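Putative Acetyltransferase from the GNAT family (PDB 3EC4) probably transfers an acyl group to an acceptor not yet identified, as a putative member of the GNAT acetyltransferase family. Local coordinates at residues I79-L84 with A218-L223. Residues are numbered along the deposited sequence; the frame is centred on the assembly and turned at random.
Sequences IRVAPL and AMTATL
Leu84 reaches diagonally over the backbone of the neighbouring strand, its CD1 lying 4.0 Å from Ala221 CB, while its CB stands beside that of Met219, a selenomethionine whose selenium turns off from Leu84. Ala82 and Ala221 meet through their methyls on this same face. Farther along it, Leu223 has CG anti to the backbone N (chi1 -177°), which swings CD2 to 3.7 Å from Ile79 CG2, and its CB rests against Arg80 CB. Ile79 and Arg80 together oppose Leu223 in a classic beta bulge: Leu223 O takes a 2.7 Å bond from Ile79 N and a weak one from Arg80 N. Beyond the bulge the antiparallel register is regular, with paired bonds joining Ala82 to Ala221 and Leu84 to Met219. On the other face, Thr220 OG1 and Thr222 OG1 bond to Pro67 O and Val70 N. An alanine at Leu84 would remove the branch over Ala221 and would probably leave a gap beside His196 and Tyr198 of strand 192-198. In the mixed sheet, strand 214-226 lies between 61-66 and 76-88. Backbone bonds thus hold 79-84 and 218-223 in register, the alanines and leucines adding modest apolar contact while the Arg80 guanidinium turns to Tyr198.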
loop_
_atom_site.group_PDB
_atom_site.type_symbol
_atom_site.label_atom_id
_atom_site.label_comp_id
_atom_site.label_asym_id
_atom_site.label_seq_id
_atom_site.Cartn_x
_atom_site.Cartn_y
_atom_site.Cartn_z
ATOM N N ILE A 79 -8.982 15.458 -6.463
ATOM C CA ILE A 79 -8.899 14.810 -7.802
ATOM C C ILE A 79 -9.694 13.487 -7.789
ATOM O O ILE A 79 -10.474 13.208 -8.705
ATOM C CB ILE A 79 -7.424 14.517 -8.179
ATOM C CG1 ILE A 79 -6.600 15.826 -8.295
ATOM C CG2 ILE A 79 -7.323 13.697 -9.487
ATOM C CD1 ILE A 79 -5.124 15.601 -8.630
ATOM N N ARG A 80 -9.480 12.696 -6.752
ATOM C CA ARG A 80 -10.196 11.435 -6.531
ATOM C C ARG A 80 -10.564 11.209 -5.059
ATOM O O ARG A 80 -9.865 11.679 -4.148
ATOM C CB ARG A 80 -9.352 10.244 -6.990
ATOM C CG ARG A 80 -9.281 9.997 -8.474
ATOM C CD ARG A 80 -8.289 8.915 -8.808
ATOM N NE ARG A 80 -8.737 7.602 -8.348
ATOM C CZ ARG A 80 -7.986 6.513 -8.268
ATOM N NH1 ARG A 80 -6.701 6.528 -8.599
ATOM N NH2 ARG A 80 -8.538 5.395 -7.860
ATOM N N VAL A 81 -11.662 10.475 -4.842
ATOM C CA VAL A 81 -12.047 9.983 -3.526
ATOM C C VAL A 81 -12.510 8.538 -3.639
ATOM O O VAL A 81 -13.510 8.252 -4.279
ATOM C CB VAL A 81 -13.165 10.820 -2.840
ATOM C CG1 VAL A 81 -13.220 10.469 -1.324
ATOM C CG2 VAL A 81 -12.899 12.282 -3.031
ATOM N N ALA A 82 -11.779 7.641 -2.998
ATOM C CA ALA A 82 -11.946 6.218 -3.137
ATOM C C ALA A 82 -12.333 5.553 -1.797
ATOM O O ALA A 82 -11.521 5.477 -0.899
ATOM C CB ALA A 82 -10.627 5.636 -3.660
ATOM N N PRO A 83 -13.575 5.095 -1.666
ATOM C CA PRO A 83 -13.942 4.305 -0.517
ATOM C C PRO A 83 -13.131 3.008 -0.478
ATOM O O PRO A 83 -13.044 2.263 -1.476
ATOM C CB PRO A 83 -15.427 4.022 -0.741
ATOM C CG PRO A 83 -15.871 5.177 -1.658
ATOM C CD PRO A 83 -14.714 5.308 -2.569
ATOM N N LEU A 84 -12.576 2.742 0.688
ATOM C CA LEU A 84 -11.806 1.507 0.937
ATOM C C LEU A 84 -12.432 0.636 2.009
ATOM O O LEU A 84 -13.129 1.123 2.909
ATOM C CB LEU A 84 -10.380 1.838 1.396
ATOM C CG LEU A 84 -9.603 2.809 0.542
ATOM C CD1 LEU A 84 -8.224 3.106 1.195
ATOM C CD2 LEU A 84 -9.463 2.304 -0.925
ATOM N N ALA A 218 -14.219 0.611 7.354
ATOM C CA ALA A 218 -14.167 1.444 6.170
ATOM C C ALA A 218 -13.144 2.546 6.356
ATOM O O ALA A 218 -12.937 3.077 7.479
ATOM C CB ALA A 218 -15.553 2.045 5.859
HETATM N N MSE A 219 -12.469 2.863 5.254
HETATM C CA MSE A 219 -11.544 3.985 5.179
HETATM C C MSE A 219 -11.789 4.739 3.874
HETATM O O MSE A 219 -12.565 4.302 3.027
HETATM C CB MSE A 219 -10.075 3.518 5.276
HETATM C CG MSE A 219 -9.731 2.732 6.549
HETATM SE SE MSE A 219 -9.531 3.895 8.060
HETATM C CE MSE A 219 -7.797 4.584 7.585
ATOM N N THR A 220 -11.114 5.874 3.717
ATOM C CA THR A 220 -11.174 6.672 2.495
ATOM C C THR A 220 -9.791 7.143 2.058
ATOM O O THR A 220 -9.047 7.744 2.853
ATOM C CB THR A 220 -12.044 7.912 2.695
ATOM O OG1 THR A 220 -13.307 7.506 3.248
ATOM C CG2 THR A 220 -12.266 8.667 1.390
ATOM N N ALA A 221 -9.488 6.876 0.785
ATOM C CA ALA A 221 -8.302 7.426 0.121
ATOM C C ALA A 221 -8.718 8.698 -0.593
ATOM O O ALA A 221 -9.651 8.665 -1.415
ATOM C CB ALA A 221 -7.747 6.426 -0.892
ATOM N N THR A 222 -8.055 9.804 -0.267
ATOM C CA THR A 222 -8.268 11.098 -0.959
ATOM C C THR A 222 -7.008 11.506 -1.747
ATOM O O THR A 222 -5.907 11.471 -1.203
ATOM C CB THR A 222 -8.614 12.228 0.034
ATOM O OG1 THR A 222 -9.875 11.980 0.701
ATOM C CG2 THR A 222 -8.623 13.573 -0.661
ATOM N N LEU A 223 -7.193 11.876 -3.012
ATOM C CA LEU A 223 -6.142 12.404 -3.874
ATOM C C LEU A 223 -6.354 13.908 -4.049
ATOM O O LEU A 223 -7.372 14.364 -4.626
ATOM C CB LEU A 223 -6.143 11.678 -5.229
ATOM C CG LEU A 223 -5.022 12.122 -6.168
ATOM C CD1 LEU A 223 -3.631 11.805 -5.532
ATOM C CD2 LEU A 223 -5.241 11.398 -7.512
#